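Local coordinates for protein OBCA, Oxalate Biosynthetic Component A (Burkholderia glumae, PDB 4NNB) that belongs to a family that joins an N-terminal domain to a TIM-barrel-type domain, and holds a magnesium ion and an oxaloacetate ion in this structure, at residues A[127-132]-A[487-492]; A[18-23]-A[195-200]. One frame throughout, in Å; residues are numbered along the deposited sequence.

Contact 1: residues A[127-132]-A[487-492]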
loop_
_atom_site.group_PDB
_atom_site.type_symbol
_atom_site.label_atom_id
_atom_site.label_comp_id
_atom_site.label_asym_id
_atom_site.label_seq_id
_atom_site.Cartn_x
_atom_site.Cartn_y
_atom_site.Cartn_z
ATOM N N LEU A 127 23.013 0.954 2.934
ATOM C CA LEU A 127 22.968 0.697 4.371
ATOM C C LEU A 127 22.165 1.797 5.084
ATOM O O LEU A 127 21.324 1.512 5.937
ATOM C CB LEU A 127 24.390 0.584 4.947
ATOM C CG LEU A 127 24.447 0.143 6.416
ATOM C CD1 LEU A 127 23.435 -0.964 6.681
ATOM C CD2 LEU A 127 25.844 -0.319 6.820
ATOM N N ALA A 128 22.419 3.048 4.720
ATOM C CA ALA A 128 21.666 4.166 5.281
ATOM C C ALA A 128 20.152 4.029 5.030
ATOM O O ALA A 128 19.355 4.258 5.938
ATOM C CB ALA A 128 22.192 5.495 4.743
ATOM N N ARG A 129 19.764 3.644 3.811
ATOM C CA ARG A 129 18.348 3.448 3.480
ATOM C C ARG A 129 17.726 2.373 4.359
ATOM O O ARG A 129 16.610 2.531 4.838
ATOM C CB ARG A 129 18.155 3.053 2.007
ATOM C CG ARG A 129 18.396 4.151 1.006
ATOM C CD ARG A 129 17.960 3.762 -0.423
ATOM N NE ARG A 129 18.591 4.643 -1.404
ATOM C CZ ARG A 129 19.467 4.249 -2.329
ATOM N NH1 ARG A 129 19.812 2.969 -2.439
ATOM N NH2 ARG A 129 19.991 5.144 -3.154
ATOM N N ARG A 130 18.450 1.275 4.558
ATOM C CA ARG A 130 17.971 0.192 5.407
ATOM C C ARG A 130 17.656 0.685 6.812
ATOM O O ARG A 130 16.614 0.344 7.380
ATOM C CB ARG A 130 19.019 -0.922 5.508
ATOM C CG ARG A 130 18.856 -2.052 4.505
ATOM C CD ARG A 130 19.996 -3.061 4.654
ATOM N NE ARG A 130 19.694 -4.124 5.612
ATOM C CZ ARG A 130 20.570 -5.043 6.008
ATOM N NH1 ARG A 130 21.812 -5.022 5.538
ATOM N NH2 ARG A 130 20.206 -5.985 6.875
ATOM N N ILE A 131 18.572 1.470 7.376
ATOM C CA ILE A 131 18.405 1.982 8.734
ATOM C C ILE A 131 17.258 2.984 8.781
ATOM O O ILE A 131 16.394 2.911 9.667
ATOM C CB ILE A 131 19.694 2.651 9.250
ATOM C CG1 ILE A 131 20.819 1.617 9.332
ATOM C CG2 ILE A 131 19.462 3.267 10.613
ATOM C CD1 ILE A 131 22.175 2.206 9.627
ATOM N N VAL A 132 17.259 3.927 7.841
ATOM C CA VAL A 132 16.206 4.933 7.791
ATOM C C VAL A 132 14.813 4.283 7.633
ATOM O O VAL A 132 13.874 4.647 8.338
ATOM C CB VAL A 132 16.469 6.003 6.704
ATOM C CG1 VAL A 132 15.269 6.932 6.576
ATOM C CG2 VAL A 132 17.711 6.832 7.054
ATOM N N GLY A 487 20.534 8.372 1.991
ATOM C CA GLY A 487 19.791 7.275 1.392
ATOM C C GLY A 487 18.583 7.756 0.597
ATOM O O GLY A 487 18.134 7.086 -0.333
ATOM N N GLY A 488 18.040 8.906 0.988
ATOM C CA GLY A 488 16.999 9.588 0.233
ATOM C C GLY A 488 15.575 9.036 0.275
ATOM O O GLY A 488 14.691 9.583 -0.400
ATOM N N VAL A 489 15.349 7.962 1.037
ATOM C CA VAL A 489 14.029 7.316 1.109
ATOM C C VAL A 489 13.623 7.038 2.559
ATOM O O VAL A 489 14.473 6.742 3.397
ATOM C CB VAL A 489 14.011 5.983 0.311
ATOM C CG1 VAL A 489 12.621 5.283 0.397
ATOM C CG2 VAL A 489 14.390 6.223 -1.147
ATOM N N ARG A 490 12.328 7.146 2.856
ATOM C CA ARG A 490 11.805 6.836 4.187
ATOM C C ARG A 490 10.338 6.416 4.089
ATOM O O ARG A 490 9.720 6.555 3.034
ATOM C CB ARG A 490 11.899 8.057 5.100
ATOM C CG ARG A 490 11.129 9.280 4.566
ATOM C CD ARG A 490 10.903 10.310 5.669
ATOM N NE ARG A 490 10.452 11.612 5.179
ATOM C CZ ARG A 490 9.176 11.944 5.011
ATOM N NH1 ARG A 490 8.222 11.061 5.287
ATOM N NH2 ARG A 490 8.850 13.146 4.557
ATOM N N LYS A 491 9.791 5.913 5.193
ATOM C CA LYS A 491 8.368 5.602 5.274
ATOM C C LYS A 491 7.565 6.891 5.197
ATOM O O LYS A 491 7.915 7.903 5.828
ATOM C CB LYS A 491 8.052 4.833 6.566
ATOM C CG LYS A 491 8.511 3.364 6.532
ATOM C CD LYS A 491 7.666 2.553 5.529
ATOM C CE LYS A 491 8.266 1.204 5.165
ATOM N NZ LYS A 491 7.963 0.119 6.143
ATOM N N ALA A 492 6.511 6.875 4.388
ATOM C CA ALA A 492 5.614 8.023 4.295
ATOM C C ALA A 492 4.924 8.269 5.639
ATOM O O ALA A 492 4.665 7.320 6.383
ATOM C CB ALA A 492 4.565 7.790 3.202
#
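Arg129 reaches from helix 125-137 to the loop residue Gly487. Its CB leaves the helix alongside this loop, not at it. CG stands anti to the carbonyl carbon (chi1 -72°), and from there the chain runs extended to NE. CG of Arg129 passes 3.4 Å from CA of Gly487. CD then lies 3.3 Å from the Gly487 carbonyl O, and it also approaches CG2 of Val489. NE donates to Gly487 O at 2.7 Å, with an N-H...O angle of 146°. The hydrogen lands on a lone pair, in the carbonyl plane, while the oxygen sits at the guanidinium edge. NH2 turns to Glu414 in a salt bridge, so the group is held at two points.

Gly487 has a positive phi, which suits a glycine, and the bare CA lets Arg129 CG come close. Three residues on along the helix, CG1 of Val132 lies 3.3 Å from Val489 O and 3.8 Å from Arg490 CB. Arg490 sends its guanidinium away to Asp482 and Glu497.

Helix and strand axes run 14° from parallel. The strand, 489-491, pairs with 479-481 as the second arm of a beta hairpin, and helix 125-137 packs beside that arm.

Contact 2: residues A[18-23]-A[195-200]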
loop_
_atom_site.group_PDB
_atom_site.type_symbol
_atom_site.label_atom_id
_atom_site.label_comp_id
_atom_site.label_asym_id
_atom_site.label_seq_id
_atom_site.Cartn_x
_atom_site.Cartn_y
_atom_site.Cartn_z
ATOM N N LYS A 18 0.314 -3.916 6.474
ATOM C CA LYS A 18 -0.271 -4.036 7.807
ATOM C C LYS A 18 0.141 -2.877 8.729
ATOM O O LYS A 18 1.210 -2.295 8.567
ATOM C CB LYS A 18 0.101 -5.396 8.437
ATOM C CG LYS A 18 -0.538 -6.611 7.741
ATOM C CD LYS A 18 -0.188 -7.930 8.441
ATOM C CE LYS A 18 -0.827 -8.005 9.825
ATOM N NZ LYS A 18 -0.450 -9.240 10.595
ATOM N N PHE A 19 -0.723 -2.544 9.682
ATOM C CA PHE A 19 -0.393 -1.553 10.696
ATOM C C PHE A 19 0.608 -2.148 11.684
ATOM O O PHE A 19 0.499 -3.310 12.075
ATOM C CB PHE A 19 -1.661 -1.093 11.428
ATOM C CG PHE A 19 -1.393 -0.325 12.704
ATOM C CD1 PHE A 19 -0.997 1.011 12.665
ATOM C CD2 PHE A 19 -1.542 -0.942 13.942
ATOM C CE1 PHE A 19 -0.753 1.716 13.843
ATOM C CE2 PHE A 19 -1.291 -0.250 15.123
ATOM C CZ PHE A 19 -0.906 1.083 15.075
ATOM N N LEU A 20 1.605 -1.357 12.059
ATOM C CA LEU A 20 2.523 -1.748 13.124
ATOM C C LEU A 20 2.420 -0.728 14.241
ATOM O O LEU A 20 2.553 0.475 14.000
ATOM C CB LEU A 20 3.963 -1.807 12.605
ATOM C CG LEU A 20 5.015 -1.954 13.703
ATOM C CD1 LEU A 20 4.874 -3.305 14.388
ATOM C CD2 LEU A 20 6.416 -1.766 13.146
ATOM N N ASP A 21 2.140 -1.191 15.454
ATOM C CA ASP A 21 2.141 -0.298 16.609
ATOM C C ASP A 21 3.600 -0.042 17.003
ATOM O O ASP A 21 4.272 -0.955 17.473
ATOM C CB ASP A 21 1.389 -0.958 17.771
ATOM C CG ASP A 21 1.213 -0.032 18.957
ATOM O OD1 ASP A 21 0.388 -0.358 19.829
ATOM O OD2 ASP A 21 1.887 1.022 19.028
ATOM N N PRO A 22 4.097 1.191 16.807
ATOM C CA PRO A 22 5.508 1.457 17.119
ATOM C C PRO A 22 5.781 1.583 18.614
ATOM O O PRO A 22 6.946 1.718 19.003
ATOM C CB PRO A 22 5.757 2.819 16.461
ATOM C CG PRO A 22 4.435 3.491 16.516
ATOM C CD PRO A 22 3.418 2.396 16.299
ATOM N N PHE A 23 4.736 1.566 19.435
ATOM C CA PHE A 23 4.922 1.625 20.878
ATOM C C PHE A 23 4.949 0.237 21.512
ATOM O O PHE A 23 5.096 0.118 22.723
ATOM C CB PHE A 23 3.839 2.481 21.533
ATOM C CG PHE A 23 3.762 3.874 20.986
ATOM C CD1 PHE A 23 4.761 4.800 21.262
ATOM C CD2 PHE A 23 2.694 4.260 20.193
ATOM C CE1 PHE A 23 4.685 6.093 20.756
ATOM C CE2 PHE A 23 2.612 5.546 19.675
ATOM C CZ PHE A 23 3.603 6.462 19.957
ATOM N N LYS A 195 7.870 -5.874 8.223
ATOM C CA LYS A 195 7.979 -6.004 6.770
ATOM C C LYS A 195 6.636 -5.663 6.097
ATOM O O LYS A 195 5.591 -6.190 6.488
ATOM C CB LYS A 195 8.425 -7.420 6.401
ATOM C CG LYS A 195 8.890 -7.583 4.956
ATOM C CD LYS A 195 9.594 -8.928 4.748
ATOM C CE LYS A 195 11.114 -8.803 4.818
ATOM N NZ LYS A 195 11.694 -8.246 3.560
ATOM N N ALA A 196 6.671 -4.772 5.105
ATOM C CA ALA A 196 5.449 -4.253 4.479
ATOM C C ALA A 196 4.480 -3.720 5.541
ATOM O O ALA A 196 3.264 -3.925 5.462
ATOM C CB ALA A 196 4.782 -5.332 3.618
ATOM N N ARG A 197 5.030 -3.036 6.542
ATOM C CA ARG A 197 4.213 -2.440 7.587
ATOM C C ARG A 197 4.442 -0.940 7.695
ATOM O O ARG A 197 5.496 -0.418 7.312
ATOM C CB ARG A 197 4.490 -3.092 8.945
ATOM C CG ARG A 197 4.065 -4.564 9.032
ATOM C CD ARG A 197 3.309 -4.807 10.313
ATOM N NE ARG A 197 3.162 -6.225 10.628
ATOM C CZ ARG A 197 2.467 -6.667 11.670
ATOM N NH1 ARG A 197 1.870 -5.797 12.469
ATOM N NH2 ARG A 197 2.368 -7.965 11.915
ATOM N N SER A 198 3.452 -0.256 8.241
ATOM C CA SER A 198 3.581 1.168 8.496
ATOM C C SER A 198 2.869 1.488 9.796
ATOM O O SER A 198 1.803 0.943 10.070
ATOM C CB SER A 198 2.998 1.981 7.334
ATOM O OG SER A 198 2.771 3.334 7.725
ATOM N N PRO A 199 3.465 2.361 10.616
ATOM C CA PRO A 199 2.817 2.800 11.845
ATOM C C PRO A 199 1.689 3.788 11.560
ATOM O O PRO A 199 1.022 4.213 12.507
ATOM C CB PRO A 199 3.951 3.516 12.589
ATOM C CG PRO A 199 4.825 4.057 11.476
ATOM C CD PRO A 199 4.821 2.926 10.476
ATOM N N TYR A 200 1.469 4.133 10.292
ATOM C CA TYR A 200 0.420 5.093 9.926
ATOM C C TYR A 200 -0.720 4.500 9.073
ATOM O O TYR A 200 -1.609 5.230 8.630
ATOM C CB TYR A 200 1.028 6.296 9.200
ATOM C CG TYR A 200 2.271 6.830 9.861
ATOM C CD1 TYR A 200 2.204 7.433 11.114
ATOM C CD2 TYR A 200 3.513 6.723 9.239
ATOM C CE1 TYR A 200 3.357 7.936 11.738
ATOM C CE2 TYR A 200 4.677 7.221 9.854
ATOM C CZ TYR A 200 4.586 7.822 11.105
ATOM O OH TYR A 200 5.717 8.319 11.728
#
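Lys18 and Phe19 pair with Arg197 and Ser198 in a two-stranded parallel sheet. The backbone bonds alternate as parallel strands require. Lys18 N donates to Ala196 O at 3.1 Å, and Lys18 O accepts from Ser198 N at 3.0 Å. Leu20 N then donates to Ser198 O at 3.0 Å, from well above the carbonyl plane. CA-H...O contacts add to these, among them Pro199 CA to Leu20 O at 3.2 Å.

One side-chain bond joins in. Arg197 bends at chi2 (-134°), which brings its guanidinium beside Phe19 O. NH1 gives a hydrogen to Phe19 O at 2.9 Å, a rather bent bond of 132°.

The charged chains of Lys18 and Arg197 lie side by side on the same face of the sheet. CE of Lys18 sits over one guanidinium face, toward its rim. Lys18 NZ and Arg197 NH2 are only 3.4 Å apart. Asp52 probably offsets these like charges, by a salt bridge to Lys18 NZ, which also donates to Gly247 O, and a weak, long ion pair to Arg197.

The Phe19 ring turns its edge to Pro199 O, with CE1 at 3.3 Å. The apolar contact is CD of Pro22 with CB of Pro199 at 3.9 Å, the two side chains crossing at about a right angle.

Gln249, just before strand 250-251, accepts from Phe19 N. Strand 189-191 leads to Gln192, which touches Leu20 and Arg197, and Ile203, just before helix 205-217, packs on Phe19.

Contacts 1 and 2 have centres about 16 Å apart. They meet where Lys491 NZ lies 2.8 Å from Arg197 O, a probable hydrogen bond, and where Ala492 O meets CD2 of Tyr200. Along the chain the order is 18-23, 127-132, 195-200, 487-492, so the segments alternate. Contact 1 joins a helix of the N-terminal domain to a hairpin strand near the C-terminal end. Contact 2 joins the start of the chain to a segment in the part related to TIM-barrel proteins. Together they tie four parts far apart in sequence into one region. This region lies outside the large mixed sheet that includes strands 5-10 and 222-229.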